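Local coordinates for Cas13d (uncultured Ruminococcus sp, PDB 6IV9), which binds CRISPR RNA and probably uses its two HEPN domains both to mature that RNA and to cleave target RNA, at residues A[774-779]-A[809-814]. The protein carries 2 engineered substitutions. Numbering follows the deposited sequence.
Sequences DYRILS and VDINNA
With CG set beside the backbone N (chi1 -53°) and the chain bent at chi3 (-63°), R776 swings its guanidinium to the last turn of helix 801-813 and meets I811 there, and A814 just beyond it. NH1 gives a hydrogen bond to I811 O at 2.8 Å; the oxygen lies in the guanidinium plane, but the nitrogen sits above the carbonyl plane. A814 N reaches I811 O from the other face, so two donors grip this one carbonyl. NH1 also shares a water with N812 OD1. The NE/NH2 edge of the guanidinium is held by D774, which fixes its rotation: NE donates to OD1 at 3.0 Å and NH2 to OD2 at 2.9 Å, a side-on salt bridge through two nitrogens. OD1 takes the backbone N of R776 as well, from above the carboxylate plane. Alongside these bonds, R776 CD packs on A814 CB at 3.9 Å, while I811 CD1 rests against S779 CB at 3.8 Å; the hydroxyl of S779 is bonded to S895 O. A methionine in place of R776 would probably leave the D774 carboxylate without its charged mate and I811 O with one donor fewer. In this largely helical part of the chain, R776 thus ties helix 801-813 to an aspartate-capped type I turn, D774 to I777, that leads into helix 777-788.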
loop_
_atom_site.group_PDB
_atom_site.type_symbol
_atom_site.label_atom_id
_atom_site.label_comp_id
_atom_site.label_asym_id
_atom_site.label_seq_id
_atom_site.Cartn_x
_atom_site.Cartn_y
_atom_site.Cartn_z
ATOM N N ASP A 774 -5.871 -11.512 -28.459
ATOM C CA ASP A 774 -6.559 -12.547 -27.663
ATOM C C ASP A 774 -5.758 -12.738 -26.382
ATOM O O ASP A 774 -4.750 -13.408 -26.436
ATOM C CB ASP A 774 -6.710 -13.853 -28.440
ATOM C CG ASP A 774 -7.608 -14.865 -27.756
ATOM O OD1 ASP A 774 -7.971 -14.629 -26.622
ATOM O OD2 ASP A 774 -7.923 -15.865 -28.371
ATOM N N TYR A 775 -6.283 -12.254 -25.262
ATOM C CA TYR A 775 -5.595 -12.338 -23.950
ATOM C C TYR A 775 -5.411 -13.792 -23.508
ATOM O O TYR A 775 -4.517 -14.049 -22.744
ATOM C CB TYR A 775 -6.331 -11.494 -22.917
ATOM C CG TYR A 775 -5.960 -10.039 -22.932
ATOM C CD1 TYR A 775 -4.845 -9.580 -22.268
ATOM C CD2 TYR A 775 -6.720 -9.119 -23.615
ATOM C CE1 TYR A 775 -4.504 -8.244 -22.277
ATOM C CE2 TYR A 775 -6.395 -7.778 -23.638
ATOM C CZ TYR A 775 -5.284 -7.336 -22.961
ATOM O OH TYR A 775 -4.957 -6.025 -22.977
ATOM N N ARG A 776 -6.219 -14.704 -24.031
ATOM C CA ARG A 776 -6.173 -16.128 -23.617
ATOM C C ARG A 776 -5.010 -16.888 -24.260
ATOM O O ARG A 776 -4.803 -18.014 -23.878
ATOM C CB ARG A 776 -7.473 -16.845 -23.988
ATOM C CG ARG A 776 -8.740 -16.173 -23.498
ATOM C CD ARG A 776 -9.964 -16.803 -24.126
ATOM N NE ARG A 776 -9.971 -16.643 -25.564
ATOM C CZ ARG A 776 -10.466 -17.519 -26.412
ATOM N NH1 ARG A 776 -11.191 -18.524 -25.975
ATOM N NH2 ARG A 776 -10.238 -17.387 -27.698
ATOM N N ILE A 777 -4.258 -16.255 -25.148
ATOM C CA ILE A 777 -3.230 -16.978 -25.951
ATOM C C ILE A 777 -2.147 -17.650 -25.094
ATOM O O ILE A 777 -1.724 -18.726 -25.473
ATOM C CB ILE A 777 -2.652 -16.063 -27.042
ATOM C CG1 ILE A 777 -1.785 -16.824 -28.045
ATOM C CG2 ILE A 777 -1.904 -14.898 -26.443
ATOM C CD1 ILE A 777 -2.504 -17.899 -28.788
ATOM N N LEU A 778 -1.684 -17.007 -24.026
ATOM C CA LEU A 778 -0.622 -17.644 -23.214
ATOM C C LEU A 778 -1.138 -18.925 -22.556
ATOM O O LEU A 778 -0.509 -19.945 -22.701
ATOM C CB LEU A 778 -0.215 -16.645 -22.137
ATOM C CG LEU A 778 1.265 -16.550 -21.801
ATOM C CD1 LEU A 778 1.482 -16.309 -20.333
ATOM C CD2 LEU A 778 2.072 -17.715 -22.313
ATOM N N SER A 779 -2.265 -18.851 -21.868
ATOM C CA SER A 779 -2.799 -20.057 -21.201
ATOM C C SER A 779 -3.125 -21.134 -22.241
ATOM O O SER A 779 -2.838 -22.277 -22.002
ATOM C CB SER A 779 -4.012 -19.719 -20.408
ATOM O OG SER A 779 -3.669 -18.901 -19.327
ATOM N N VAL A 809 -11.159 -25.840 -20.151
ATOM C CA VAL A 809 -12.630 -25.637 -20.220
ATOM C C VAL A 809 -12.964 -24.153 -20.047
ATOM O O VAL A 809 -13.803 -23.657 -20.759
ATOM C CB VAL A 809 -13.334 -26.494 -19.166
ATOM C CG1 VAL A 809 -14.787 -26.114 -19.048
ATOM C CG2 VAL A 809 -13.183 -27.963 -19.490
ATOM N N ASP A 810 -12.299 -23.497 -19.104
ATOM C CA ASP A 810 -12.517 -22.056 -18.829
ATOM C C ASP A 810 -12.126 -21.226 -20.054
ATOM O O ASP A 810 -12.860 -20.346 -20.387
ATOM C CB ASP A 810 -11.851 -21.662 -17.514
ATOM C CG ASP A 810 -12.426 -22.418 -16.329
ATOM O OD1 ASP A 810 -13.640 -22.672 -16.333
ATOM O OD2 ASP A 810 -11.668 -22.747 -15.418
ATOM N N ILE A 811 -11.036 -21.571 -20.732
ATOM C CA ILE A 811 -10.607 -20.797 -21.927
ATOM C C ILE A 811 -11.699 -20.863 -23.001
ATOM O O ILE A 811 -11.970 -19.863 -23.632
ATOM C CB ILE A 811 -9.280 -21.343 -22.476
ATOM C CG1 ILE A 811 -8.093 -21.018 -21.573
ATOM C CG2 ILE A 811 -9.033 -20.829 -23.869
ATOM C CD1 ILE A 811 -6.872 -21.809 -21.898
ATOM N N ASN A 812 -12.266 -22.047 -23.187
ATOM C CA ASN A 812 -13.317 -22.318 -24.201
ATOM C C ASN A 812 -14.618 -21.582 -23.874
ATOM O O ASN A 812 -15.354 -21.270 -24.789
ATOM C CB ASN A 812 -13.371 -23.799 -24.541
ATOM C CG ASN A 812 -12.113 -24.190 -25.279
ATOM O OD1 ASN A 812 -11.732 -23.538 -26.240
ATOM N ND2 ASN A 812 -11.437 -25.215 -24.810
ATOM N N ASN A 813 -14.890 -21.399 -22.589
ATOM C CA ASN A 813 -16.069 -20.661 -22.083
ATOM C C ASN A 813 -15.926 -19.171 -22.383
ATOM O O ASN A 813 -16.930 -18.475 -22.378
ATOM C CB ASN A 813 -16.294 -20.955 -20.605
ATOM C CG ASN A 813 -16.972 -22.292 -20.430
ATOM O OD1 ASN A 813 -17.525 -22.814 -21.378
ATOM N ND2 ASN A 813 -16.909 -22.853 -19.245
ATOM N N ALA A 814 -14.694 -18.716 -22.550
ATOM C CA ALA A 814 -14.380 -17.300 -22.799
ATOM C C ALA A 814 -14.131 -17.058 -24.284
ATOM O O ALA A 814 -14.254 -17.981 -25.054
ATOM C CB ALA A 814 -13.176 -16.917 -21.992
HETATM O O HOH W 1 -11.898 -21.017 -27.352
#